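Local atomic coordinates of oxalate biosynthetic component 1 (Burkholderia thailandensis, PDB entry 5IKY), a protein that is a bifunctional enzyme of quorum sensing-dependent oxalate production, combining an alpha/beta-hydrolase-type serine hydrolase activity with an additional lyase activity. Residues P530-A538 with Y689-Y697. Numbering follows the deposited sequence.
Sequences PDVALFRQA and YLVGIPCRY
Asp531 OD2 is gripped by two groups. Arg696 NH1 reaches it at 3.0 Å in a salt bridge. Asn706 ND2 hydrogen-bonds both Asp531 OD2 and Ile693 O, tying the segments together. The bond from Arg696 is weak and bent, with an angle of 125° at the hydrogen. OD2 lies at the edge of the guanidinium, yet the carboxylate and guanidinium planes are turned 57° apart, and only NH1 and OD2 pair. A bend at chi3 (47°) brings the guanidinium round to the acid. The other oxygen, Asp531 OD1, accepts a weak bond from Val532 N at 2.8 Å, which probably helps set the rotation of the carboxylate.

Ile693 runs alongside Asp531 in the opposite direction. Its CD1 lies 3.4 Å from Asp531 O, and its CG2 faces the carboxylate. Helix 530-541 here packs against the C-terminal part of helix 682-690 and the type I turn from Leu690 to Ile693. The turn leads through Pro694 and Cys695 into strand 696-697, which pairs antiparallel with strand 704-705. Residues 689-697 fall in the part of the chain assigned to the cap domain; the contact brings helix 530-541, about 150 residues earlier, onto it.

On the helix side Phe535 and Leu534 do most of the apolar work, meeting Ile693, Leu690, Tyr689 and Pro694. Ile693 CD1 also reaches Phe535 CB. Pro694 CG sits over one face of the Phe535 ring in a CH-pi contact, 4.1 Å from the centroid and displaced toward the rim. Leu690 O meets the same ring at its edge, 3.5 Å from Phe535 CD1. Leu534 CD2 touches the edge of the Tyr689 ring in its plane, 3.6 Å from CE2. Ile564 of helix 562-579 also touches Leu534; Met719 of helix 715-734 packs on Phe535.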
ATOM      1  N   PRO A 530      10.766   6.328 -13.390  1.00 54.09           N
ATOM      2  CA  PRO A 530      11.679   7.428 -13.733  1.00 43.80           C
ATOM      3  C   PRO A 530      12.337   8.104 -12.526  1.00 51.43           C
ATOM      4  O   PRO A 530      13.534   8.392 -12.581  1.00 60.03           O
ATOM      5  CB  PRO A 530      10.770   8.415 -14.470  1.00 37.28           C
ATOM      6  CG  PRO A 530       9.705   7.559 -15.066  1.00 43.79           C
ATOM      7  CD  PRO A 530       9.463   6.462 -14.068  1.00 36.64           C
ATOM      8  N   ASP A 531      11.582   8.353 -11.460  1.00 53.14           N
ATOM      9  CA  ASP A 531      12.136   9.046 -10.298  1.00 52.65           C
ATOM     10  C   ASP A 531      13.127   8.156  -9.545  1.00 49.36           C
ATOM     11  O   ASP A 531      14.137   8.640  -9.032  1.00 47.79           O
ATOM     12  CB  ASP A 531      11.014   9.531  -9.366  1.00 42.43           C
ATOM     13  CG  ASP A 531      10.200   8.394  -8.770  1.00 68.06           C
ATOM     14  OD1 ASP A 531      10.067   7.340  -9.427  1.00 65.57           O
ATOM     15  OD2 ASP A 531       9.679   8.562  -7.644  1.00 58.36           O
ATOM     16  N   VAL A 532      12.845   6.858  -9.491  1.00 46.31           N
ATOM     17  CA  VAL A 532      13.778   5.894  -8.913  1.00 42.46           C
ATOM     18  C   VAL A 532      15.064   5.849  -9.736  1.00 53.24           C
ATOM     19  O   VAL A 532      16.169   5.788  -9.189  1.00 56.56           O
ATOM     20  CB  VAL A 532      13.155   4.477  -8.830  1.00 49.97           C
ATOM     21  CG1 VAL A 532      14.229   3.414  -8.639  1.00 39.37           C
ATOM     22  CG2 VAL A 532      12.142   4.415  -7.700  1.00 38.23           C
ATOM     23  N   ALA A 533      14.910   5.903 -11.055  1.00 45.89           N
ATOM     24  CA  ALA A 533      16.049   5.892 -11.964  1.00 58.20           C
ATOM     25  C   ALA A 533      16.879   7.165 -11.822  1.00 55.56           C
ATOM     26  O   ALA A 533      18.108   7.128 -11.901  1.00 49.32           O
ATOM     27  CB  ALA A 533      15.580   5.726 -13.396  1.00 37.86           C
ATOM     28  N   LEU A 534      16.202   8.288 -11.608  1.00 48.65           N
ATOM     29  CA  LEU A 534      16.883   9.572 -11.490  1.00 46.71           C
ATOM     30  C   LEU A 534      17.725   9.632 -10.218  1.00 54.25           C
ATOM     31  O   LEU A 534      18.843  10.150 -10.233  1.00 46.19           O
ATOM     32  CB  LEU A 534      15.874  10.721 -11.513  1.00 49.04           C
ATOM     33  CG  LEU A 534      16.493  12.121 -11.567  1.00 55.35           C
ATOM     34  CD1 LEU A 534      17.337  12.279 -12.821  1.00 41.33           C
ATOM     35  CD2 LEU A 534      15.415  13.187 -11.508  1.00 46.62           C
ATOM     36  N   PHE A 535      17.192   9.094  -9.125  1.00 48.63           N
ATOM     37  CA  PHE A 535      17.925   9.055  -7.863  1.00 41.12           C
ATOM     38  C   PHE A 535      19.162   8.162  -7.966  1.00 45.78           C
ATOM     39  O   PHE A 535      20.233   8.512  -7.466  1.00 48.83           O
ATOM     40  CB  PHE A 535      17.026   8.568  -6.723  1.00 47.42           C
ATOM     41  CG  PHE A 535      17.677   8.640  -5.369  1.00 51.87           C
ATOM     42  CD1 PHE A 535      17.669   9.821  -4.641  1.00 43.82           C
ATOM     43  CD2 PHE A 535      18.309   7.531  -4.828  1.00 48.08           C
ATOM     44  CE1 PHE A 535      18.276   9.892  -3.399  1.00 49.32           C
ATOM     45  CE2 PHE A 535      18.918   7.598  -3.586  1.00 48.72           C
ATOM     46  CZ  PHE A 535      18.901   8.778  -2.872  1.00 56.05           C
ATOM     47  N   ARG A 536      19.011   7.009  -8.611  1.00 40.36           N
ATOM     48  CA  ARG A 536      20.135   6.097  -8.814  1.00 55.18           C
ATOM     49  C   ARG A 536      21.177   6.706  -9.746  1.00 56.43           C
ATOM     50  O   ARG A 536      22.356   6.358  -9.685  1.00 52.58           O
ATOM     51  CB  ARG A 536      19.649   4.759  -9.370  1.00 44.65           C
ATOM     52  CG  ARG A 536      18.962   3.882  -8.340  1.00 45.26           C
ATOM     53  CD  ARG A 536      18.245   2.730  -9.004  1.00 39.38           C
ATOM     54  NE  ARG A 536      17.697   1.793  -8.032  1.00 53.36           N
ATOM     55  CZ  ARG A 536      16.814   0.849  -8.333  1.00 49.00           C
ATOM     56  NH1 ARG A 536      16.381   0.728  -9.579  1.00 53.43           N
ATOM     57  NH2 ARG A 536      16.361   0.035  -7.391  1.00 61.91           N
ATOM     58  N   GLN A 537      20.731   7.615 -10.605  1.00 40.64           N
ATOM     59  CA  GLN A 537      21.631   8.341 -11.490  1.00 53.28           C
ATOM     60  C   GLN A 537      22.488   9.322 -10.684  1.00 58.80           C
ATOM     61  O   GLN A 537      23.656   9.554 -11.008  1.00 56.81           O
ATOM     62  CB  GLN A 537      20.833   9.069 -12.574  1.00 49.84           C
ATOM     63  CG  GLN A 537      21.678   9.668 -13.679  1.00 62.64           C
ATOM     64  CD  GLN A 537      20.849  10.413 -14.704  1.00 75.52           C
ATOM     65  OE1 GLN A 537      19.694  10.069 -14.956  1.00 64.65           O
ATOM     66  NE2 GLN A 537      21.435  11.445 -15.299  1.00 84.19           N
ATOM     67  N   ALA A 538      21.903   9.889  -9.630  1.00 46.80           N
ATOM     68  CA  ALA A 538      22.633  10.784  -8.732  1.00 47.32           C
ATOM     69  C   ALA A 538      23.569   9.989  -7.854  1.00 51.38           C
ATOM     70  O   ALA A 538      24.705  10.393  -7.605  1.00 57.75           O
ATOM     71  CB  ALA A 538      21.674  11.603  -7.881  1.00 47.89           C
ATOM     72  N   TYR A 689      14.226  18.227  -4.442  1.00 53.40           N
ATOM     73  CA  TYR A 689      13.450  17.207  -5.129  1.00 48.46           C
ATOM     74  C   TYR A 689      14.080  15.829  -4.950  1.00 51.48           C
ATOM     75  O   TYR A 689      13.397  14.864  -4.609  1.00 52.35           O
ATOM     76  CB  TYR A 689      13.321  17.550  -6.616  1.00 47.80           C
ATOM     77  CG  TYR A 689      12.773  16.427  -7.469  1.00 53.90           C
ATOM     78  CD1 TYR A 689      11.442  16.045  -7.377  1.00 59.91           C
ATOM     79  CD2 TYR A 689      13.585  15.759  -8.377  1.00 56.68           C
ATOM     80  CE1 TYR A 689      10.936  15.021  -8.157  1.00 59.65           C
ATOM     81  CE2 TYR A 689      13.088  14.735  -9.162  1.00 60.11           C
ATOM     82  CZ  TYR A 689      11.763  14.372  -9.048  1.00 60.57           C
ATOM     83  OH  TYR A 689      11.265  13.355  -9.827  1.00 60.25           O
ATOM     84  N   LEU A 690      15.391  15.749  -5.168  1.00 54.58           N
ATOM     85  CA  LEU A 690      16.111  14.481  -5.095  1.00 52.61           C
ATOM     86  C   LEU A 690      15.990  13.800  -3.733  1.00 52.44           C
ATOM     87  O   LEU A 690      15.726  12.602  -3.660  1.00 51.77           O
ATOM     88  CB  LEU A 690      17.587  14.690  -5.433  1.00 48.06           C
ATOM     89  CG  LEU A 690      17.919  14.902  -6.910  1.00 58.66           C
ATOM     90  CD1 LEU A 690      19.395  15.223  -7.082  1.00 45.94           C
ATOM     91  CD2 LEU A 690      17.535  13.677  -7.726  1.00 42.47           C
ATOM     92  N   VAL A 691      16.175  14.560  -2.658  1.00 48.96           N
ATOM     93  CA  VAL A 691      16.115  13.989  -1.315  1.00 54.47           C
ATOM     94  C   VAL A 691      14.684  13.646  -0.908  1.00 56.83           C
ATOM     95  O   VAL A 691      14.457  13.050   0.144  1.00 61.74           O
ATOM     96  CB  VAL A 691      16.719  14.939  -0.264  1.00 57.15           C
ATOM     97  CG1 VAL A 691      18.208  15.125  -0.511  1.00 54.06           C
ATOM     98  CG2 VAL A 691      15.992  16.276  -0.274  1.00 59.23           C
ATOM     99  N   GLY A 692      13.725  14.023  -1.749  1.00 53.48           N
ATOM    100  CA  GLY A 692      12.326  13.731  -1.492  1.00 44.36           C
ATOM    101  C   GLY A 692      11.820  12.512  -2.242  1.00 52.55           C
ATOM    102  O   GLY A 692      10.697  12.059  -2.018  1.00 57.35           O
ATOM    103  N   ILE A 693      12.641  11.979  -3.143  1.00 58.31           N
ATOM    104  CA  ILE A 693      12.268  10.784  -3.897  1.00 49.59           C
ATOM    105  C   ILE A 693      12.165   9.529  -3.013  1.00 59.81           C
ATOM    106  O   ILE A 693      11.185   8.788  -3.120  1.00 52.35           O
ATOM    107  CB  ILE A 693      13.254  10.519  -5.057  1.00 51.65           C
ATOM    108  CG1 ILE A 693      13.190  11.658  -6.076  1.00 46.30           C
ATOM    109  CG2 ILE A 693      12.948   9.187  -5.737  1.00 40.27           C
ATOM    110  CD1 ILE A 693      14.205  11.530  -7.189  1.00 49.96           C
ATOM    111  N   PRO A 694      13.158   9.277  -2.134  1.00 58.45           N
ATOM    112  CA  PRO A 694      12.974   8.086  -1.295  1.00 60.98           C
ATOM    113  C   PRO A 694      11.843   8.256  -0.288  1.00 55.12           C
ATOM    114  O   PRO A 694      11.661   9.351   0.241  1.00 67.68           O
ATOM    115  CB  PRO A 694      14.319   7.944  -0.568  1.00 50.37           C
ATOM    116  CG  PRO A 694      15.273   8.799  -1.326  1.00 56.38           C
ATOM    117  CD  PRO A 694      14.456   9.922  -1.869  1.00 52.46           C
ATOM    118  N   CYS A 695      11.097   7.182  -0.045  1.00 56.59           N
ATOM    119  CA  CYS A 695      10.049   7.155   0.973  1.00 50.09           C
ATOM    120  C   CYS A 695       8.996   8.245   0.765  1.00 54.02           C
ATOM    121  O   CYS A 695       8.685   9.013   1.674  1.00 71.27           O
ATOM    122  CB  CYS A 695      10.672   7.272   2.362  1.00 55.13           C
ATOM    123  SG  CYS A 695      11.911   6.000   2.690  1.00 64.77           S
ATOM    124  N   ARG A 696       8.456   8.293  -0.447  1.00 56.54           N
ATOM    125  CA  ARG A 696       7.389   9.216  -0.812  1.00 47.53           C
ATOM    126  C   ARG A 696       6.035   8.757  -0.273  1.00 61.16           C
ATOM    127  O   ARG A 696       5.841   7.577   0.021  1.00 67.86           O
ATOM    128  CB  ARG A 696       7.303   9.339  -2.335  1.00 57.48           C
ATOM    129  CG  ARG A 696       7.920  10.575  -2.942  1.00 74.23           C
ATOM    130  CD  ARG A 696       7.751  10.529  -4.456  1.00 89.13           C
ATOM    131  NE  ARG A 696       6.382  10.182  -4.835  1.00 99.33           N
ATOM    132  CZ  ARG A 696       6.061   9.262  -5.742  1.00 85.41           C
ATOM    133  NH1 ARG A 696       7.010   8.590  -6.378  1.00 82.88           N
ATOM    134  NH2 ARG A 696       4.787   9.016  -6.017  1.00 72.56           N
ATOM    135  N   TYR A 697       5.099   9.693  -0.153  1.00 55.96           N
ATOM    136  CA  TYR A 697       3.698   9.342   0.039  1.00 54.91           C
ATOM    137  C   TYR A 697       3.054   9.144  -1.323  1.00 55.78           C
ATOM    138  O   TYR A 697       3.498   9.724  -2.314  1.00 53.30           O
ATOM    139  CB  TYR A 697       2.938  10.431   0.803  1.00 42.98           C
ATOM    140  CG  TYR A 697       3.180  10.465   2.292  1.00 53.53           C
ATOM    141  CD1 TYR A 697       2.742   9.433   3.113  1.00 59.93           C
ATOM    142  CD2 TYR A 697       3.819  11.546   2.884  1.00 51.35           C
ATOM    143  CE1 TYR A 697       2.955   9.469   4.480  1.00 56.76           C
ATOM    144  CE2 TYR A 697       4.036  11.591   4.246  1.00 56.51           C
ATOM    145  CZ  TYR A 697       3.603  10.553   5.039  1.00 55.94           C
ATOM    146  OH  TYR A 697       3.822  10.603   6.397  1.00 71.86           O
TER